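Phosphoacetylglucosamine mutase (Aspergillus lentulus, PDB 5O9X) catalyses the interconversion of the 6-phosphate and 1-phosphate of N-acetylglucosamine, a phosphoryl transfer of the alpha-D-phosphohexomutase family. Local coordinates at residues Asp12-Tyr17 and Val42-Gly47; Val128-Asp133 and Gly143-Ala148; Tyr292-Leu295 and Phe301-Leu304. The protein carries 1 engineered substitution. All coordinates share one frame; numbering follows the deposited sequence.

Contact 1: residues Asp12-Tyr17 and Val42-Gly47; sequences DAALQY and VVYAVG
Helix-to-helix packing at the N-terminal end of the chain brings Ala13, Ala14 and Tyr17 against a single side chain, Tyr44 of helix 40-56. Residues 12-14 belong to helix 4-14, and a type I beta turn from Ala14 to Tyr17 then swings the chain round, with Tyr17 N bonded to Ala14 O, so that helix and turn both address the Tyr44 ring. That ring spans the gap because its CG stands anti to the backbone N (chi1 -172°), which sends the phenol straight out from its helix. Ala14 lies over one face: its CA is 4.1 Å above the plane of the Tyr44 ring, displaced toward the rim, and its methyl CB meets Tyr44 CE2 at 3.8 Å. Nearer the phenol end, Ala13 CB sits 3.2 Å from Tyr44 OH and 3.8 Å from Tyr44 CE1. The hydroxyl makes no hydrogen bond to the segment 12-17; its partner is the backbone carbonyl of Ile10, one turn back in the same N-terminal helix, so the buried hydroxyl is satisfied. Tyr17 approaches the Tyr44 ring obliquely near its root, its CE2 3.6 Å from Tyr44 CD1, on the same CD1-CE1 side that Ala13 meets. The two side chains run across each other at about a right angle, yet the ring planes meet at 51° with centroids 5.7 Å apart, an oblique pairing. Gln16 CB covers one face of the Tyr17 ring 3.8 Å above its centre. Both tyrosines also reach helix 138-151, Tyr17 at Val144 and Ala147 and Tyr44 at Val144 and Ala148, while Val42, Val43 and Val46 turn from helix 40-56 toward strands 32-35 and 75-81.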
ATOM      1  N   ASP A  12      -2.399  21.456  28.453  1.00 41.91           N
ATOM      2  CA  ASP A  12      -3.827  21.618  28.673  1.00 45.42           C
ATOM      3  C   ASP A  12      -4.703  20.632  27.845  1.00 53.15           C
ATOM      4  O   ASP A  12      -5.628  20.020  28.371  1.00 46.51           O
ATOM      5  CB  ASP A  12      -4.217  23.057  28.352  1.00 52.35           C
ATOM      6  CG  ASP A  12      -4.012  24.012  29.545  1.00 56.26           C
ATOM      7  OD1 ASP A  12      -2.982  23.917  30.271  1.00 52.29           O
ATOM      8  OD2 ASP A  12      -4.904  24.863  29.722  1.00 53.54           O
ATOM      9  N   ALA A  13      -4.389  20.487  26.556  1.00 47.46           N
ATOM     10  CA  ALA A  13      -5.181  19.637  25.665  1.00 44.27           C
ATOM     11  C   ALA A  13      -4.946  18.148  26.002  1.00 43.67           C
ATOM     12  O   ALA A  13      -5.903  17.379  26.088  1.00 47.19           O
ATOM     13  CB  ALA A  13      -4.867  19.968  24.199  1.00 37.97           C
ATOM     14  N   ALA A  14      -3.690  17.766  26.245  1.00 44.77           N
ATOM     15  CA  ALA A  14      -3.344  16.407  26.700  1.00 50.95           C
ATOM     16  C   ALA A  14      -4.030  15.929  27.993  1.00 59.58           C
ATOM     17  O   ALA A  14      -4.175  14.711  28.186  1.00 60.48           O
ATOM     18  CB  ALA A  14      -1.844  16.261  26.831  1.00 52.75           C
ATOM     19  N   LEU A  15      -4.445  16.876  28.854  1.00 60.13           N
ATOM     20  CA  LEU A  15      -5.203  16.620  30.099  1.00 56.50           C
ATOM     21  C   LEU A  15      -6.486  15.867  29.845  1.00 52.09           C
ATOM     22  O   LEU A  15      -6.988  15.192  30.739  1.00 50.24           O
ATOM     23  CB  LEU A  15      -5.537  17.943  30.864  1.00 63.74           C
ATOM     24  CG  LEU A  15      -4.969  18.251  32.278  1.00 64.20           C
ATOM     25  CD1 LEU A  15      -5.011  19.737  32.643  1.00 59.50           C
ATOM     26  CD2 LEU A  15      -5.645  17.426  33.387  1.00 70.25           C
ATOM     27  N   GLN A  16      -7.020  15.980  28.628  1.00 46.15           N
ATOM     28  CA  GLN A  16      -8.293  15.349  28.282  1.00 46.69           C
ATOM     29  C   GLN A  16      -8.192  13.836  28.105  1.00 41.25           C
ATOM     30  O   GLN A  16      -9.212  13.132  28.030  1.00 43.86           O
ATOM     31  CB  GLN A  16      -8.835  15.969  27.011  1.00 53.88           C
ATOM     32  CG  GLN A  16      -9.223  17.426  27.152  1.00 68.62           C
ATOM     33  CD  GLN A  16     -10.627  17.639  26.626  1.00 80.50           C
ATOM     34  OE1 GLN A  16     -11.612  17.428  27.345  1.00 82.98           O
ATOM     35  NE2 GLN A  16     -10.731  18.030  25.355  1.00 88.51           N
ATOM     36  N   TYR A  17      -6.961  13.344  28.034  1.00 35.00           N
ATOM     37  CA  TYR A  17      -6.699  11.935  27.683  1.00 38.88           C
ATOM     38  C   TYR A  17      -5.946  11.229  28.795  1.00 37.36           C
ATOM     39  O   TYR A  17      -5.481  11.856  29.731  1.00 38.06           O
ATOM     40  CB  TYR A  17      -5.985  11.810  26.297  1.00 32.34           C
ATOM     41  CG  TYR A  17      -6.587  12.752  25.250  1.00 31.30           C
ATOM     42  CD1 TYR A  17      -7.919  12.639  24.889  1.00 27.07           C
ATOM     43  CD2 TYR A  17      -5.826  13.793  24.689  1.00 27.71           C
ATOM     44  CE1 TYR A  17      -8.506  13.541  24.008  1.00 29.57           C
ATOM     45  CE2 TYR A  17      -6.383  14.669  23.777  1.00 29.39           C
ATOM     46  CZ  TYR A  17      -7.721  14.537  23.440  1.00 29.12           C
ATOM     47  OH  TYR A  17      -8.292  15.401  22.546  1.00 28.53           O
ATOM     48  N   VAL A  42      -1.889   8.419  21.352  1.00 23.04           N
ATOM     49  CA  VAL A  42      -1.065   8.152  20.177  1.00 23.79           C
ATOM     50  C   VAL A  42      -1.343   9.186  19.080  1.00 21.43           C
ATOM     51  O   VAL A  42      -0.425   9.797  18.530  1.00 22.86           O
ATOM     52  CB  VAL A  42      -1.298   6.715  19.613  1.00 24.22           C
ATOM     53  CG1 VAL A  42      -0.485   6.503  18.358  1.00 25.72           C
ATOM     54  CG2 VAL A  42      -0.805   5.677  20.591  1.00 24.29           C
ATOM     55  N   VAL A  43      -2.612   9.330  18.742  1.00 20.87           N
ATOM     56  CA  VAL A  43      -3.051  10.247  17.721  1.00 20.69           C
ATOM     57  C   VAL A  43      -2.673  11.696  18.133  1.00 23.81           C
ATOM     58  O   VAL A  43      -2.283  12.529  17.282  1.00 23.55           O
ATOM     59  CB  VAL A  43      -4.591  10.047  17.475  1.00 17.74           C
ATOM     60  CG1 VAL A  43      -5.151  11.130  16.569  1.00 19.34           C
ATOM     61  CG2 VAL A  43      -4.832   8.623  16.871  1.00 17.70           C
ATOM     62  N   TYR A  44      -2.877  11.991  19.417  1.00 21.93           N
ATOM     63  CA  TYR A  44      -2.508  13.325  19.934  1.00 24.53           C
ATOM     64  C   TYR A  44      -1.012  13.546  19.679  1.00 22.44           C
ATOM     65  O   TYR A  44      -0.634  14.578  19.161  1.00 23.97           O
ATOM     66  CB  TYR A  44      -2.815  13.407  21.443  1.00 26.87           C
ATOM     67  CG  TYR A  44      -2.638  14.789  21.976  1.00 28.16           C
ATOM     68  CD1 TYR A  44      -3.596  15.764  21.731  1.00 26.40           C
ATOM     69  CD2 TYR A  44      -1.447  15.146  22.615  1.00 30.91           C
ATOM     70  CE1 TYR A  44      -3.411  17.073  22.172  1.00 34.13           C
ATOM     71  CE2 TYR A  44      -1.254  16.457  23.082  1.00 30.20           C
ATOM     72  CZ  TYR A  44      -2.239  17.395  22.869  1.00 33.95           C
ATOM     73  OH  TYR A  44      -2.038  18.695  23.300  1.00 37.62           O
ATOM     74  N   ALA A  45      -0.181  12.561  20.006  1.00 21.38           N
ATOM     75  CA  ALA A  45       1.268  12.606  19.733  1.00 23.74           C
ATOM     76  C   ALA A  45       1.591  12.824  18.247  1.00 26.49           C
ATOM     77  O   ALA A  45       2.479  13.644  17.846  1.00 23.54           O
ATOM     78  CB  ALA A  45       1.918  11.310  20.203  1.00 20.27           C
ATOM     79  N   VAL A  46       0.861  12.087  17.408  1.00 23.48           N
ATOM     80  CA  VAL A  46       1.032  12.260  15.963  1.00 22.64           C
ATOM     81  C   VAL A  46       0.706  13.697  15.465  1.00 23.29           C
ATOM     82  O   VAL A  46       1.369  14.187  14.541  1.00 22.98           O
ATOM     83  CB  VAL A  46       0.240  11.167  15.170  1.00 23.50           C
ATOM     84  CG1 VAL A  46       0.287  11.460  13.679  1.00 25.41           C
ATOM     85  CG2 VAL A  46       0.878   9.789  15.410  1.00 24.36           C
ATOM     86  N   GLY A  47      -0.294  14.347  16.084  1.00 25.07           N
ATOM     87  CA  GLY A  47      -0.633  15.741  15.708  1.00 22.81           C
ATOM     88  C   GLY A  47       0.592  16.648  16.022  1.00 25.61           C
ATOM     89  O   GLY A  47       0.995  17.492  15.235  1.00 26.66           O
TER

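Contact 2: residues Val128-Asp133 and Gly143-Ala148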
ATOM      1  N   VAL A 128      -1.190  21.009   8.038  1.00 28.34           N
ATOM      2  CA  VAL A 128      -1.504  19.568   8.111  1.00 25.52           C
ATOM      3  C   VAL A 128      -2.883  19.323   7.462  1.00 23.81           C
ATOM      4  O   VAL A 128      -3.811  20.039   7.696  1.00 24.29           O
ATOM      5  CB  VAL A 128      -1.367  19.056   9.560  1.00 24.88           C
ATOM      6  CG1 VAL A 128      -1.792  17.572   9.736  1.00 23.58           C
ATOM      7  CG2 VAL A 128       0.068  19.272  10.049  1.00 23.17           C
ATOM      8  N   VAL A 129      -2.986  18.310   6.610  1.00 23.48           N
ATOM      9  CA  VAL A 129      -4.302  17.932   5.992  1.00 20.91           C
ATOM     10  C   VAL A 129      -4.552  16.440   6.403  1.00 21.90           C
ATOM     11  O   VAL A 129      -3.614  15.621   6.410  1.00 20.26           O
ATOM     12  CB  VAL A 129      -4.277  18.208   4.434  1.00 21.96           C
ATOM     13  CG1 VAL A 129      -3.100  17.518   3.739  1.00 19.25           C
ATOM     14  CG2 VAL A 129      -5.575  17.730   3.735  1.00 21.86           C
ATOM     15  N   PHE A 130      -5.789  16.072   6.734  1.00 22.00           N
ATOM     16  CA  PHE A 130      -6.051  14.725   7.197  1.00 19.05           C
ATOM     17  C   PHE A 130      -7.378  14.205   6.652  1.00 17.82           C
ATOM     18  O   PHE A 130      -8.169  14.990   6.152  1.00 19.29           O
ATOM     19  CB  PHE A 130      -5.943  14.678   8.723  1.00 19.02           C
ATOM     20  CG  PHE A 130      -6.878  15.595   9.459  1.00 21.92           C
ATOM     21  CD1 PHE A 130      -8.265  15.266   9.599  1.00 22.89           C
ATOM     22  CD2 PHE A 130      -6.401  16.773  10.072  1.00 22.44           C
ATOM     23  CE1 PHE A 130      -9.147  16.104  10.299  1.00 23.38           C
ATOM     24  CE2 PHE A 130      -7.311  17.615  10.802  1.00 21.77           C
ATOM     25  CZ  PHE A 130      -8.666  17.262  10.917  1.00 23.30           C
ATOM     26  N   ALA A 131      -7.561  12.872   6.698  1.00 16.62           N
ATOM     27  CA  ALA A 131      -8.760  12.194   6.227  1.00 16.20           C
ATOM     28  C   ALA A 131      -8.796  10.884   6.992  1.00 17.29           C
ATOM     29  O   ALA A 131      -7.863  10.589   7.787  1.00 15.67           O
ATOM     30  CB  ALA A 131      -8.638  11.930   4.735  1.00 15.88           C
ATOM     31  N   ARG A 132      -9.880  10.111   6.806  1.00 15.48           N
ATOM     32  CA  ARG A 132     -10.004   8.894   7.513  1.00 15.99           C
ATOM     33  C   ARG A 132     -10.822   7.947   6.645  1.00 16.00           C
ATOM     34  O   ARG A 132     -11.523   8.406   5.716  1.00 15.20           O
ATOM     35  CB  ARG A 132     -10.811   9.132   8.836  1.00 15.01           C
ATOM     36  CG  ARG A 132     -12.235   9.731   8.654  1.00 16.59           C
ATOM     37  CD  ARG A 132     -12.654  10.554   9.940  1.00 20.12           C
ATOM     38  NE  ARG A 132     -14.126  10.904  10.040  1.00 22.65           N
ATOM     39  CZ  ARG A 132     -14.784  12.055  10.099  1.00 35.69           C
ATOM     40  NH1 ARG A 132     -14.240  13.326   9.924  1.00 45.35           N
ATOM     41  NH2 ARG A 132     -16.109  11.922  10.279  1.00 27.16           N
ATOM     42  N   ASP A 133     -10.722   6.656   6.938  1.00 16.00           N
ATOM     43  CA  ASP A 133     -11.584   5.684   6.259  1.00 16.26           C
ATOM     44  C   ASP A 133     -12.917   5.630   7.107  1.00 16.05           C
ATOM     45  O   ASP A 133     -13.159   6.538   7.905  1.00 16.09           O
ATOM     46  CB  ASP A 133     -10.875   4.298   6.100  1.00 15.02           C
ATOM     47  CG  ASP A 133     -10.607   3.617   7.428  1.00 17.30           C
ATOM     48  OD1 ASP A 133     -11.092   4.101   8.496  1.00 15.67           O
ATOM     49  OD2 ASP A 133      -9.892   2.554   7.419  1.00 18.95           O
ATOM     50  N   GLY A 143     -11.159  14.249  16.111  1.00 23.55           N
ATOM     51  CA  GLY A 143     -11.298  15.191  17.273  1.00 23.32           C
ATOM     52  C   GLY A 143      -9.990  15.376  18.024  1.00 24.87           C
ATOM     53  O   GLY A 143      -9.580  16.506  18.325  1.00 22.28           O
ATOM     54  N   VAL A 144      -9.311  14.262  18.324  1.00 25.08           N
ATOM     55  CA  VAL A 144      -8.045  14.310  19.086  1.00 23.32           C
ATOM     56  C   VAL A 144      -6.971  14.979  18.261  1.00 26.16           C
ATOM     57  O   VAL A 144      -6.224  15.904  18.769  1.00 26.12           O
ATOM     58  CB  VAL A 144      -7.542  12.899  19.528  1.00 23.18           C
ATOM     59  CG1 VAL A 144      -6.161  13.012  20.227  1.00 23.95           C
ATOM     60  CG2 VAL A 144      -8.548  12.153  20.416  1.00 24.20           C
ATOM     61  N   LEU A 145      -6.822  14.501  17.009  1.00 24.61           N
ATOM     62  CA  LEU A 145      -5.902  15.135  16.063  1.00 21.29           C
ATOM     63  C   LEU A 145      -6.077  16.667  15.964  1.00 24.53           C
ATOM     64  O   LEU A 145      -5.069  17.459  16.019  1.00 21.53           O
ATOM     65  CB  LEU A 145      -6.013  14.482  14.667  1.00 20.08           C
ATOM     66  CG  LEU A 145      -5.022  14.909  13.607  1.00 23.50           C
ATOM     67  CD1 LEU A 145      -3.614  14.516  14.055  1.00 27.45           C
ATOM     68  CD2 LEU A 145      -5.388  14.146  12.302  1.00 23.35           C
ATOM     69  N   SER A 146      -7.329  17.069  15.793  1.00 24.34           N
ATOM     70  CA  SER A 146      -7.726  18.492  15.743  1.00 25.18           C
ATOM     71  C   SER A 146      -7.302  19.249  17.003  1.00 26.95           C
ATOM     72  O   SER A 146      -6.825  20.367  16.888  1.00 24.47           O
ATOM     73  CB  SER A 146      -9.253  18.564  15.601  1.00 28.18           C
ATOM     74  OG  SER A 146      -9.606  18.027  14.319  1.00 29.78           O
ATOM     75  N   ALA A 147      -7.553  18.659  18.166  1.00 26.52           N
ATOM     76  CA  ALA A 147      -7.088  19.175  19.460  1.00 30.09           C
ATOM     77  C   ALA A 147      -5.575  19.397  19.530  1.00 32.06           C
ATOM     78  O   ALA A 147      -5.180  20.492  19.962  1.00 30.87           O
ATOM     79  CB  ALA A 147      -7.638  18.362  20.661  1.00 26.10           C
ATOM     80  N   ALA A 148      -4.748  18.422  19.086  1.00 28.43           N
ATOM     81  CA  ALA A 148      -3.291  18.610  18.949  1.00 27.96           C
ATOM     82  C   ALA A 148      -2.912  19.754  18.021  1.00 29.25           C
ATOM     83  O   ALA A 148      -2.143  20.601  18.412  1.00 30.90           O
ATOM     84  CB  ALA A 148      -2.552  17.309  18.504  1.00 23.66           C
TER
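Phe130 and Leu145 form the apolar part of this contact, a CH-pi interaction between a strand and the helix that follows it. The methyl CD2 of Leu145 rests over one face of the Phe130 ring, 3.9 Å from its centroid and 30° off the ring normal. The offset takes it toward the root of the ring, where it comes within 3.5 Å of Phe130 CG and 3.6 Å of Phe130 CD2; it also lies 3.7 Å from Phe130 CB. Thus one methyl branch of the leucine does all the touching. Phe130 has its CG between the backbone N and the carbonyl carbon (chi1 59°), and the ring reaches on toward the helix while the leucine comes the other way, so that the two side chains run antiparallel alongside one another.

The second contact is van der Waals: Ser146, next along the helix, places OG 3.6 Å from Phe130 CZ, obliquely to the ring and at its far end from the leucine methyl. No hydrogen bond links the two segments: Ser146 OG is bonded to the backbone carbonyl of Ile142, one turn earlier, so its hydroxyl is engaged within its own helix and only touches the ring.

No backbone bond crosses the contact: the helix keeps its own, Ala147 N to Gly143 O and Ala148 N to Val144 O, and Phe130 pairs with Ile157 of strand 155-161. The contact belongs to the beta-alpha-beta unit of strand 127-132, helix 138-151 and strand 155-161 in domain I. Phe156 and Asp158 of strand 155-161 and Val64 of strand 61-66 also touch the phenylalanine, and helix 40-56 packs beside Val144 and Ala148.

Contact 3: residues Tyr292-Leu295 and Phe301-Leu304; sequences YYFL and FRLL
With CG between the backbone N and the carbonyl carbon (chi1 48°), Tyr293 meets Phe301, whose CG is anti to its own backbone N (chi1 169°) and whose ring is thereby carried back along the neighbouring strand. Phe301 CE1 comes 3.4 Å from Tyr293 CB and 3.6 Å from Tyr293 CG. The rings pair obliquely, planes at 37° and centroids 5.7 Å apart. Leu295 joins this face, its CD2 4.2 Å from Phe301 CB.

The segments are the arms of a beta hairpin, antiparallel strands 290-295 and 301-304, the latter at the outer end of a five-stranded mixed sheet. Tyr292-Leu304 and Phe294-Arg302 are the hydrogen-bonded pairs. Arg302 N gives Phe294 O a 2.8 Å bond, nearly in line with the carbonyl, whereas Leu304 N reaches Tyr292 O at 2.7 Å from above the carbonyl plane. Arg302 O, which accepts the N-H of Phe294 in the carbonyl plane, also has a bent CA-H...O contact from Tyr293.

On the face shared by Tyr292, Phe294, Arg302 and Leu304, the aliphatic base of Arg302 lies against the Phe294 ring: CB is 3.7 Å from Phe294 CE2, and CG sits over one ring face. Beyond it the arginine chain bends at chi2 and its NE makes a salt bridge to Asp296. Leu304 CD1 approaches Phe294 CD2 obliquely at 4.1 Å. Tyr292 OH bonds to Glu436 and Tyr293 OH to Ser282; helix 446-451 packs against Phe294 and Leu304, helix 259-265 against Tyr293, Phe301 and Leu303.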
ATOM      1  N   TYR A 292      -6.715  -9.555  -8.259  1.00 15.03           N
ATOM      2  CA  TYR A 292      -7.667 -10.016  -9.258  1.00 15.07           C
ATOM      3  C   TYR A 292      -7.843 -11.495  -9.081  1.00 14.96           C
ATOM      4  O   TYR A 292      -6.954 -12.157  -8.527  1.00 15.52           O
ATOM      5  CB  TYR A 292      -7.004  -9.775 -10.690  1.00 14.38           C
ATOM      6  CG  TYR A 292      -7.499  -8.457 -11.341  1.00 14.94           C
ATOM      7  CD1 TYR A 292      -6.959  -7.201 -10.910  1.00 14.00           C
ATOM      8  CD2 TYR A 292      -8.501  -8.487 -12.328  1.00 14.23           C
ATOM      9  CE1 TYR A 292      -7.402  -5.978 -11.471  1.00 13.98           C
ATOM     10  CE2 TYR A 292      -8.941  -7.276 -12.963  1.00 13.92           C
ATOM     11  CZ  TYR A 292      -8.395  -6.031 -12.504  1.00 14.76           C
ATOM     12  OH  TYR A 292      -8.745  -4.830 -13.110  1.00 15.33           O
ATOM     13  N   TYR A 293      -8.938 -12.055  -9.630  1.00 15.89           N
ATOM     14  CA  TYR A 293      -9.184 -13.483  -9.535  1.00 15.14           C
ATOM     15  C   TYR A 293     -10.389 -13.780 -10.411  1.00 15.76           C
ATOM     16  O   TYR A 293     -11.110 -12.871 -10.857  1.00 16.05           O
ATOM     17  CB  TYR A 293      -9.478 -13.953  -8.072  1.00 14.12           C
ATOM     18  CG  TYR A 293     -10.507 -13.094  -7.360  1.00 15.34           C
ATOM     19  CD1 TYR A 293     -11.923 -13.470  -7.317  1.00 15.46           C
ATOM     20  CD2 TYR A 293     -10.086 -11.911  -6.709  1.00 15.15           C
ATOM     21  CE1 TYR A 293     -12.836 -12.652  -6.631  1.00 16.33           C
ATOM     22  CE2 TYR A 293     -10.995 -11.115  -6.014  1.00 15.69           C
ATOM     23  CZ  TYR A 293     -12.374 -11.476  -6.005  1.00 18.06           C
ATOM     24  OH  TYR A 293     -13.241 -10.659  -5.283  1.00 16.83           O
ATOM     25  N   PHE A 294     -10.543 -15.057 -10.750  1.00 16.61           N
ATOM     26  CA  PHE A 294     -11.705 -15.499 -11.514  1.00 16.55           C
ATOM     27  C   PHE A 294     -11.918 -16.963 -11.281  1.00 18.72           C
ATOM     28  O   PHE A 294     -10.979 -17.659 -10.816  1.00 18.62           O
ATOM     29  CB  PHE A 294     -11.490 -15.235 -13.058  1.00 17.42           C
ATOM     30  CG  PHE A 294     -10.425 -16.061 -13.704  1.00 19.06           C
ATOM     31  CD1 PHE A 294     -10.751 -16.993 -14.737  1.00 19.49           C
ATOM     32  CD2 PHE A 294      -9.059 -15.874 -13.386  1.00 17.91           C
ATOM     33  CE1 PHE A 294      -9.740 -17.691 -15.382  1.00 20.58           C
ATOM     34  CE2 PHE A 294      -8.074 -16.598 -14.019  1.00 18.11           C
ATOM     35  CZ  PHE A 294      -8.385 -17.523 -15.013  1.00 20.14           C
ATOM     36  N   LEU A 295     -13.119 -17.430 -11.664  1.00 17.62           N
ATOM     37  CA  LEU A 295     -13.402 -18.874 -11.717  1.00 19.53           C
ATOM     38  C   LEU A 295     -13.115 -19.336 -13.149  1.00 20.61           C
ATOM     39  O   LEU A 295     -13.663 -18.746 -14.086  1.00 22.13           O
ATOM     40  CB  LEU A 295     -14.848 -19.121 -11.396  1.00 18.42           C
ATOM     41  CG  LEU A 295     -15.179 -18.768  -9.948  1.00 20.32           C
ATOM     42  CD1 LEU A 295     -16.693 -18.602  -9.766  1.00 23.92           C
ATOM     43  CD2 LEU A 295     -14.598 -19.755  -8.934  1.00 23.16           C
ATOM     44  N   PHE A 301     -11.308 -21.617  -8.680  1.00 18.19           N
ATOM     45  CA  PHE A 301     -10.844 -20.275  -8.323  1.00 19.11           C
ATOM     46  C   PHE A 301      -9.376 -20.145  -8.682  1.00 16.23           C
ATOM     47  O   PHE A 301      -8.561 -21.037  -8.304  1.00 19.53           O
ATOM     48  CB  PHE A 301     -11.030 -20.036  -6.765  1.00 15.87           C
ATOM     49  CG  PHE A 301     -10.345 -18.800  -6.257  1.00 16.35           C
ATOM     50  CD1 PHE A 301     -10.991 -17.539  -6.317  1.00 17.84           C
ATOM     51  CD2 PHE A 301      -9.018 -18.866  -5.801  1.00 16.60           C
ATOM     52  CE1 PHE A 301     -10.344 -16.368  -5.845  1.00 18.84           C
ATOM     53  CE2 PHE A 301      -8.393 -17.715  -5.324  1.00 18.88           C
ATOM     54  CZ  PHE A 301      -9.035 -16.474  -5.372  1.00 17.35           C
ATOM     55  N   ARG A 302      -9.006 -19.047  -9.333  1.00 16.52           N
ATOM     56  CA  ARG A 302      -7.596 -18.761  -9.679  1.00 15.52           C
ATOM     57  C   ARG A 302      -7.281 -17.335  -9.255  1.00 15.42           C
ATOM     58  O   ARG A 302      -8.020 -16.418  -9.547  1.00 16.53           O
ATOM     59  CB  ARG A 302      -7.333 -18.846 -11.194  1.00 16.18           C
ATOM     60  CG  ARG A 302      -7.827 -20.172 -11.812  1.00 17.30           C
ATOM     61  CD  ARG A 302      -7.031 -21.367 -11.222  1.00 18.88           C
ATOM     62  NE  ARG A 302      -7.427 -22.622 -11.855  1.00 20.98           N
ATOM     63  CZ  ARG A 302      -6.852 -23.804 -11.598  1.00 26.21           C
ATOM     64  NH1 ARG A 302      -5.881 -23.918 -10.672  1.00 23.72           N
ATOM     65  NH2 ARG A 302      -7.301 -24.887 -12.255  1.00 24.74           N
ATOM     66  N   LEU A 303      -6.165 -17.186  -8.600  1.00 15.78           N
ATOM     67  CA  LEU A 303      -5.806 -15.921  -7.987  1.00 15.73           C
ATOM     68  C   LEU A 303      -4.792 -15.205  -8.852  1.00 15.75           C
ATOM     69  O   LEU A 303      -3.838 -15.825  -9.308  1.00 15.49           O
ATOM     70  CB  LEU A 303      -5.170 -16.167  -6.573  1.00 14.85           C
ATOM     71  CG  LEU A 303      -4.602 -14.921  -5.845  1.00 15.01           C
ATOM     72  CD1 LEU A 303      -5.701 -13.872  -5.566  1.00 14.07           C
ATOM     73  CD2 LEU A 303      -3.817 -15.430  -4.592  1.00 17.24           C
ATOM     74  N   LEU A 304      -4.991 -13.887  -9.056  1.00 16.36           N
ATOM     75  CA  LEU A 304      -4.037 -13.063  -9.776  1.00 15.71           C
ATOM     76  C   LEU A 304      -3.592 -11.988  -8.857  1.00 16.33           C
ATOM     77  O   LEU A 304      -4.176 -10.903  -8.880  1.00 16.64           O
ATOM     78  CB  LEU A 304      -4.549 -12.474 -11.110  1.00 15.05           C
ATOM     79  CG  LEU A 304      -4.976 -13.579 -12.139  1.00 17.20           C
ATOM     80  CD1 LEU A 304      -6.126 -13.078 -13.076  1.00 16.69           C
ATOM     81  CD2 LEU A 304      -3.771 -14.026 -12.925  1.00 18.13           C
TER

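How the contacts relate
Contacts 1 and 2 share one region, centres 11 Å apart: Ala148 CB and Val144 CG1 of the helix in contact 2 lie against the Tyr44 backbone of contact 1, and Leu145 CD1 touches Gly47 CA. Helix 138-151 therefore packs on both strand 127-132 and helix 40-56, Leu145 reaching both with its two methyls. Contact 2 is the more buried; contact 1, farther from the chain's centre, and contact 3 are partly buried. Contact 3 lies across the chain's centre, about 38 Å from contact 2 between centres, in a different sheet. The first two depend on side-chain packing without hydrogen bonds across their segments, whereas contact 3 combines four backbone bonds with packing on both sheet faces.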